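Local coordinates for insecticidal crystal protein Cry35Ab1 (PDB 4JP0), which forms, together with Cry34Ab1, a binary insecticidal toxin active on western corn rootworm, in which both proteins are needed for maximal toxicity, at residues W178-C183 against Y202-K207; I184-P189 against N245-Q250; K240-N245 against M331-S336. One frame throughout, in Å; residues are numbered along the deposited sequence.

Contact 1: residues W178-C183 against Y202-K207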
# COMPACT_ATOMS: atom_id res chain seq x y z
N TRP A 178 -6.39 -3.14 -4.26
CA TRP A 178 -7.12 -2.34 -3.29
C TRP A 178 -6.86 -3.00 -1.94
O TRP A 178 -6.90 -4.23 -1.82
CB TRP A 178 -8.61 -2.41 -3.65
CG TRP A 178 -9.64 -1.65 -2.90
CD1 TRP A 178 -10.31 -0.55 -3.34
CD2 TRP A 178 -10.25 -2.01 -1.64
NE1 TRP A 178 -11.26 -0.17 -2.42
CE2 TRP A 178 -11.24 -1.04 -1.37
CE3 TRP A 178 -10.02 -3.03 -0.71
CZ2 TRP A 178 -12.04 -1.08 -0.22
CZ3 TRP A 178 -10.81 -3.08 0.44
CH2 TRP A 178 -11.79 -2.11 0.68
N THR A 179 -6.57 -2.20 -0.93
CA THR A 179 -6.27 -2.81 0.37
C THR A 179 -6.51 -1.79 1.47
O THR A 179 -6.51 -0.60 1.21
CB THR A 179 -4.83 -3.37 0.37
OG1 THR A 179 -4.60 -4.18 1.54
CG2 THR A 179 -3.80 -2.24 0.44
N LEU A 180 -6.77 -2.27 2.68
CA LEU A 180 -7.11 -1.38 3.79
C LEU A 180 -5.88 -1.15 4.67
O LEU A 180 -5.19 -2.12 5.07
CB LEU A 180 -8.19 -2.01 4.64
CG LEU A 180 -9.54 -2.10 3.93
CD1 LEU A 180 -10.60 -2.71 4.85
CD2 LEU A 180 -9.96 -0.73 3.50
N VAL A 181 -5.60 0.11 4.97
CA VAL A 181 -4.41 0.42 5.75
C VAL A 181 -4.77 1.03 7.09
O VAL A 181 -5.47 2.02 7.15
CB VAL A 181 -3.48 1.40 4.97
CG1 VAL A 181 -2.23 1.82 5.81
CG2 VAL A 181 -3.08 0.76 3.65
N PRO A 182 -4.30 0.42 8.16
CA PRO A 182 -4.52 0.96 9.50
C PRO A 182 -4.16 2.46 9.58
O PRO A 182 -3.08 2.88 9.14
CB PRO A 182 -3.54 0.16 10.34
CG PRO A 182 -3.55 -1.22 9.68
CD PRO A 182 -3.55 -0.83 8.17
N CYS A 183 -5.03 3.26 10.19
CA CYS A 183 -4.81 4.69 10.26
C CYS A 183 -3.52 5.04 11.00
O CYS A 183 -2.91 6.04 10.69
CB CYS A 183 -6.03 5.44 10.86
SG CYS A 183 -6.41 4.95 12.55
N TYR A 202 -9.61 2.60 9.09
CA TYR A 202 -8.91 2.04 7.94
C TYR A 202 -8.98 2.95 6.76
O TYR A 202 -10.07 3.40 6.37
CB TYR A 202 -9.45 0.67 7.54
CG TYR A 202 -9.12 -0.39 8.56
CD1 TYR A 202 -9.97 -0.64 9.65
CD2 TYR A 202 -7.91 -1.08 8.49
CE1 TYR A 202 -9.66 -1.63 10.62
CE2 TYR A 202 -7.60 -2.06 9.44
CZ TYR A 202 -8.46 -2.32 10.49
OH TYR A 202 -8.08 -3.26 11.42
N TYR A 203 -7.83 3.25 6.17
CA TYR A 203 -7.80 4.03 4.91
C TYR A 203 -7.82 3.06 3.75
O TYR A 203 -7.39 1.90 3.90
CB TYR A 203 -6.50 4.85 4.83
CG TYR A 203 -6.54 6.14 5.65
CD1 TYR A 203 -6.73 6.11 7.03
CD2 TYR A 203 -6.36 7.40 5.03
CE1 TYR A 203 -6.80 7.29 7.78
CE2 TYR A 203 -6.40 8.55 5.74
CZ TYR A 203 -6.61 8.50 7.13
OH TYR A 203 -6.64 9.67 7.84
N ILE A 204 -8.25 3.52 2.58
CA ILE A 204 -8.25 2.71 1.37
C ILE A 204 -7.07 3.12 0.49
O ILE A 204 -6.91 4.29 0.13
CB ILE A 204 -9.56 2.92 0.59
CG1 ILE A 204 -10.74 2.46 1.43
CG2 ILE A 204 -9.59 2.11 -0.73
CD1 ILE A 204 -12.11 2.96 0.87
N LEU A 205 -6.24 2.15 0.17
CA LEU A 205 -5.10 2.38 -0.73
C LEU A 205 -5.39 1.59 -2.04
O LEU A 205 -5.58 0.36 -2.04
CB LEU A 205 -3.79 1.95 -0.04
CG LEU A 205 -2.49 2.00 -0.83
CD1 LEU A 205 -2.26 3.38 -1.47
CD2 LEU A 205 -1.29 1.58 0.05
N LYS A 206 -5.45 2.32 -3.15
CA LYS A 206 -5.79 1.75 -4.43
C LYS A 206 -4.60 1.84 -5.34
O LYS A 206 -3.79 2.77 -5.22
CB LYS A 206 -6.86 2.61 -5.10
CG LYS A 206 -8.10 2.85 -4.28
CD LYS A 206 -9.17 3.47 -5.17
CE LYS A 206 -10.37 3.93 -4.37
NZ LYS A 206 -11.46 4.42 -5.22
N LYS A 207 -4.53 0.87 -6.25
CA LYS A 207 -3.54 0.89 -7.34
C LYS A 207 -4.24 0.78 -8.69
O LYS A 207 -4.86 -0.25 -8.98
CB LYS A 207 -2.51 -0.25 -7.23
CG LYS A 207 -1.31 0.02 -8.15
CD LYS A 207 -0.30 -1.15 -8.26
CE LYS A 207 -0.80 -2.26 -9.20
NZ LYS A 207 0.20 -3.37 -9.35

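Contact 2: residues I184-P189 against N245-Q250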
# COMPACT_ATOMS: atom_id res chain seq x y z
N ILE A 184 -3.10 4.19 11.95
CA ILE A 184 -1.87 4.44 12.67
C ILE A 184 -0.66 4.47 11.75
O ILE A 184 0.36 5.06 12.11
CB ILE A 184 -1.66 3.42 13.83
CG1 ILE A 184 -1.74 1.98 13.31
CG2 ILE A 184 -2.73 3.66 14.93
CD1 ILE A 184 -1.22 0.92 14.32
N MET A 185 -0.76 3.83 10.59
CA MET A 185 0.34 3.77 9.63
C MET A 185 0.24 4.89 8.60
O MET A 185 1.04 4.95 7.65
CB MET A 185 0.32 2.43 8.90
CG MET A 185 0.52 1.25 9.82
SD MET A 185 0.20 -0.30 8.98
CE MET A 185 0.10 -1.39 10.40
N VAL A 186 -0.74 5.76 8.77
CA VAL A 186 -0.96 6.85 7.83
C VAL A 186 -0.74 8.21 8.46
O VAL A 186 -1.34 8.50 9.48
CB VAL A 186 -2.39 6.82 7.28
CG1 VAL A 186 -2.68 8.10 6.47
CG2 VAL A 186 -2.59 5.56 6.45
N ASN A 187 0.14 9.02 7.87
CA ASN A 187 0.36 10.37 8.36
C ASN A 187 -0.57 11.28 7.59
O ASN A 187 -0.32 11.58 6.42
CB ASN A 187 1.83 10.77 8.19
CG ASN A 187 2.07 12.26 8.39
OD1 ASN A 187 1.47 12.86 9.32
ND2 ASN A 187 2.87 12.93 7.68
N ASP A 188 -1.66 11.69 8.24
CA ASP A 188 -2.72 12.52 7.65
C ASP A 188 -2.77 13.80 8.49
O ASP A 188 -3.48 13.88 9.50
CB ASP A 188 -4.06 11.78 7.68
CG ASP A 188 -5.18 12.52 6.91
OD1 ASP A 188 -5.06 13.72 6.60
OD2 ASP A 188 -6.24 11.95 6.59
N PRO A 189 -1.97 14.78 8.08
CA PRO A 189 -1.79 16.03 8.84
C PRO A 189 -3.03 16.92 8.91
O PRO A 189 -3.06 17.88 9.69
CB PRO A 189 -0.70 16.76 8.06
CG PRO A 189 -0.86 16.23 6.67
CD PRO A 189 -1.12 14.74 6.88
N ASN A 245 6.30 10.57 3.01
CA ASN A 245 5.86 11.14 4.28
C ASN A 245 4.48 10.66 4.71
O ASN A 245 4.13 10.75 5.88
CB ASN A 245 5.97 12.68 4.29
CG ASN A 245 7.41 13.20 4.69
OD1 ASN A 245 8.33 12.42 5.05
ND2 ASN A 245 7.59 14.51 4.62
N THR A 246 3.68 10.13 3.79
CA THR A 246 2.33 9.66 4.14
C THR A 246 2.28 8.20 4.55
O THR A 246 1.59 7.86 5.50
CB THR A 246 1.31 9.90 2.98
OG1 THR A 246 1.36 11.26 2.54
CG2 THR A 246 -0.09 9.79 3.50
N LEU A 247 3.01 7.33 3.85
CA LEU A 247 2.97 5.89 4.10
C LEU A 247 4.31 5.26 4.47
O LEU A 247 4.35 4.09 4.84
CB LEU A 247 2.44 5.17 2.88
CG LEU A 247 0.97 5.46 2.53
CD1 LEU A 247 0.63 4.87 1.18
CD2 LEU A 247 0.05 4.91 3.66
N GLY A 248 5.41 5.99 4.34
CA GLY A 248 6.70 5.41 4.70
C GLY A 248 7.31 4.47 3.67
O GLY A 248 8.10 3.58 4.01
N PHE A 249 6.94 4.63 2.41
CA PHE A 249 7.62 3.87 1.35
C PHE A 249 7.77 4.72 0.10
O PHE A 249 7.10 5.74 -0.05
CB PHE A 249 7.04 2.46 1.08
CG PHE A 249 5.72 2.43 0.38
CD1 PHE A 249 5.66 2.32 -1.01
CD2 PHE A 249 4.54 2.36 1.10
CE1 PHE A 249 4.46 2.24 -1.65
CE2 PHE A 249 3.33 2.30 0.46
CZ PHE A 249 3.27 2.22 -0.90
N GLN A 250 8.70 4.30 -0.76
CA GLN A 250 8.96 4.98 -2.04
C GLN A 250 8.94 4.00 -3.19
O GLN A 250 9.05 2.78 -2.98
CB GLN A 250 10.32 5.69 -2.02
CG GLN A 250 11.51 4.74 -1.88
CD GLN A 250 12.82 5.48 -1.57
OE1 GLN A 250 12.85 6.37 -0.73
NE2 GLN A 250 13.90 5.09 -2.25

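Contact 3: residues K240-N245 against M331-S336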
# COMPACT_ATOMS: atom_id res chain seq x y z
N LYS A 240 8.99 12.56 -1.58
CA LYS A 240 9.17 12.97 -0.19
C LYS A 240 7.87 13.50 0.41
O LYS A 240 7.46 13.09 1.51
CB LYS A 240 10.23 14.08 -0.10
CG LYS A 240 11.62 13.61 0.29
CD LYS A 240 12.62 14.69 -0.07
CE LYS A 240 13.64 14.92 1.01
NZ LYS A 240 14.26 16.27 0.80
N THR A 241 7.20 14.39 -0.30
CA THR A 241 5.99 14.99 0.26
C THR A 241 4.68 14.25 -0.01
O THR A 241 3.61 14.66 0.44
CB THR A 241 5.86 16.46 -0.18
OG1 THR A 241 5.71 16.53 -1.61
CG2 THR A 241 7.15 17.22 0.10
N THR A 242 4.77 13.15 -0.73
CA THR A 242 3.59 12.38 -1.05
C THR A 242 3.53 11.01 -0.41
O THR A 242 3.01 10.89 0.63
CB THR A 242 3.38 12.23 -2.54
OG1 THR A 242 4.52 11.64 -3.14
CG2 THR A 242 3.14 13.48 -3.12
N ILE A 243 4.11 10.02 -1.04
CA ILE A 243 4.15 8.65 -0.55
C ILE A 243 5.08 8.36 0.64
O ILE A 243 4.70 7.62 1.57
CB ILE A 243 4.37 7.67 -1.71
CG1 ILE A 243 4.06 6.24 -1.29
CG2 ILE A 243 5.76 7.80 -2.33
CD1 ILE A 243 3.38 5.44 -2.36
N ILE A 244 6.28 8.92 0.63
CA ILE A 244 7.16 8.67 1.75
C ILE A 244 6.59 9.29 3.02
O ILE A 244 6.42 8.62 4.02
CB ILE A 244 8.58 9.22 1.51
CG1 ILE A 244 9.20 8.61 0.27
CG2 ILE A 244 9.45 8.95 2.77
CD1 ILE A 244 10.45 9.38 -0.24
N ASN A 245 6.30 10.57 3.01
CA ASN A 245 5.86 11.14 4.28
C ASN A 245 4.48 10.66 4.71
O ASN A 245 4.13 10.75 5.88
CB ASN A 245 5.97 12.68 4.29
CG ASN A 245 7.41 13.20 4.69
OD1 ASN A 245 8.33 12.42 5.05
ND2 ASN A 245 7.59 14.51 4.62
N MET A 331 -3.65 11.56 -0.86
CA MET A 331 -2.37 11.38 -1.50
C MET A 331 -2.49 10.62 -2.82
O MET A 331 -3.27 9.68 -2.93
CB MET A 331 -1.42 10.61 -0.58
CG MET A 331 0.02 10.65 -1.11
SD MET A 331 0.35 9.23 -2.17
CE MET A 331 0.48 8.16 -0.73
N GLN A 332 -1.71 11.02 -3.82
CA GLN A 332 -1.62 10.25 -5.06
C GLN A 332 -0.24 10.42 -5.64
O GLN A 332 0.37 11.46 -5.46
CB GLN A 332 -2.60 10.76 -6.10
CG GLN A 332 -2.46 12.26 -6.37
CD GLN A 332 -3.20 12.73 -7.63
OE1 GLN A 332 -3.60 11.92 -8.48
NE2 GLN A 332 -3.39 14.03 -7.74
N ILE A 333 0.22 9.41 -6.35
CA ILE A 333 1.48 9.51 -7.08
C ILE A 333 1.33 8.64 -8.29
O ILE A 333 0.77 7.54 -8.20
CB ILE A 333 2.71 9.08 -6.22
CG1 ILE A 333 3.96 8.96 -7.10
CG2 ILE A 333 2.44 7.77 -5.56
CD1 ILE A 333 5.30 8.82 -6.30
N GLN A 334 1.76 9.17 -9.44
CA GLN A 334 1.77 8.40 -10.67
C GLN A 334 3.22 8.18 -11.11
O GLN A 334 4.06 9.07 -10.98
CB GLN A 334 1.01 9.11 -11.79
CG GLN A 334 -0.48 9.09 -11.59
CD GLN A 334 -0.91 10.19 -10.67
OE1 GLN A 334 -0.44 11.33 -10.80
NE2 GLN A 334 -1.81 9.87 -9.74
N THR A 335 3.50 6.97 -11.58
CA THR A 335 4.84 6.64 -12.08
C THR A 335 4.68 5.88 -13.38
O THR A 335 3.62 5.30 -13.63
CB THR A 335 5.62 5.77 -11.06
OG1 THR A 335 4.95 4.53 -10.85
CG2 THR A 335 5.66 6.42 -9.66
N SER A 336 5.72 5.88 -14.22
CA SER A 336 5.69 5.08 -15.44
C SER A 336 6.94 4.21 -15.46
O SER A 336 7.99 4.61 -14.97
CB SER A 336 5.61 5.96 -16.69
OG SER A 336 6.73 6.82 -16.75

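Contact 1: residues W178-C183 against Y202-K207
Residues 178-182 and 202-206 pair as antiparallel strands, their short axes 4.4 Å apart at closest approach and their N-to-C directions 143° apart. Thr179 with Leu205 and Val181 with Tyr203 are the hydrogen-bonded pairs. The bond from Leu205 N to Thr179 O is nearly straight, whereas the return bond from Thr179 N to Leu205 O bends to 144° at the hydrogen. The bond from Val181 N to Tyr203 O is the shortest of the four, at 2.7 Å.

Trp178, Leu180, Pro182, Tyr202, Ile204 and Lys206 share one face. There the methyl CG2 of Ile204 sits over the indole of Trp178, a CH-pi contact 3.7 Å from the centroid of the five-membered ring and displaced toward its rim. With CG anti to the backbone N (chi1 -177°), Trp178 extends its ring diagonally to Ile204, while CD1 stays near CG of its direct partner Lys206. Leu180 runs beside Ile204, with CD2 3.9 Å from Ile204 CG1. Next to it, Tyr202 CD2 meets Leu180 CB, and Tyr202 CE2 meets Pro182 CG.

On the other face, Val181 CG2 packs against Leu205 CB at 3.9 Å. Past the strand end, Cys183 CB reaches the edge of the Tyr203 ring, near its plane, 3.7 Å from CE1.

Strand 174-182 is an outermost member of a four-stranded antiparallel sheet in the toxin_10 region, and strand 307-323 flanks 202-221 on its other side. Phe50 of the lectin-like region packs on Pro182 and Tyr202, while helix 272-279 lies against Thr179 and Leu205, with Gln274 bonded to Thr179 OG1.

Contact 2: residues I184-P189 against N245-Q250
Asn187 grips the C-terminal end of helix 240-247 with its backbone and side chain together, joining the loop that follows strand 174-182 to a helix-to-strand turn. Its amide N gives Thr246 O a nearly straight bond of 3.0 Å, in the carbonyl plane and on a lone pair. The side-chain ND2 takes the preceding helix carbonyl, Asn245 O, at 3.1 Å. That oxygen lies in the plane of the Asn187 amide, yet the donor approaches from 43° above the plane of the carbonyl. Chi1 of 167° carries CG away from Asn187 N, which lets the two donors serve successive carbonyls of the last helical turn. In return, Thr246 CG2 rests 3.4 Å from Asn187 O, while Thr246 OG1 turns back to Thr242 O within the helix.

The closely packed side is apolar. Val186 and Leu247, both buried, flank each other, and both touch Leu320 of strand 307-323. Asn187, Asn245 and Thr246, by contrast, form the partly exposed polar side, where Val264 borders Asn187 and Glu263 borders Asn245. Gly248, the first residue beyond the helix, has a positive phi of 79° and leads into strand 249-251. At the buried end of the contact, the methyl CD2 of Leu247 touches Val186 CG2 at 3.9 Å.

Contact 3: residues K240-N245 against M331-S336
Helix 240-247 packs on one face of the four-stranded antiparallel sheet, over its outermost strand 327-346, its 240-245 portion running at 102° to strand 331-336 with the axes 7.6 Å apart. No hydrogen bond links the two segments; Thr242 and Ile243 meet Met331 and Ile333 through van der Waals contact. Met331 leaves its strand with CG anti to the backbone N, then bends at chi2 (-92°) and chi3, so that the thioether folds along the Thr242-Ile243 peptide. Its CG lies 3.5 Å from Thr242 O, and its terminal methyl CE reaches Ile243 CA at 3.7 Å. The two isoleucine side chains run roughly perpendicular to each other and touch through two pairs of methyls: Ile243 CD1 meets Ile333 CG2, and Ile243 CG2 meets Ile333 CD1, each at 4.1 Å.

Thr242 sets its CB against Met331 CG, while its hydroxyl is bonded to Asp238 O on the chain leading into the helix. A wider pi-type turn spans 240-244, marked by the bond from Asn245 N to Lys240 O. Leu318 of the adjoining strand 307-323 extends the apolar bed beneath Ile243, as is typical of a short helix laid across the face of an antiparallel sheet.

Following the chain from the N terminus, contact 1 closes first, pairing 178-183 with 202-207 around the loop that holds helix 193-199. Contact 2 starts inside that loop at 184-189 and ends at 245-250, so it crosses contact 1. The two touch where Tyr203 OH meets Asp188 OD2, probably as a hydrogen bond. Contact 3 opens at 240-245, before contact 2 has closed, and crosses it too, sharing Asn245 and helix 240-247; it closes at 331-336, in series with contact 1. Contacts 1 and 3 engage opposite outermost strands of one sheet, 174-182 and 327-346, and contact 2 lies between, with Leu247 touching Leu205 and Met331.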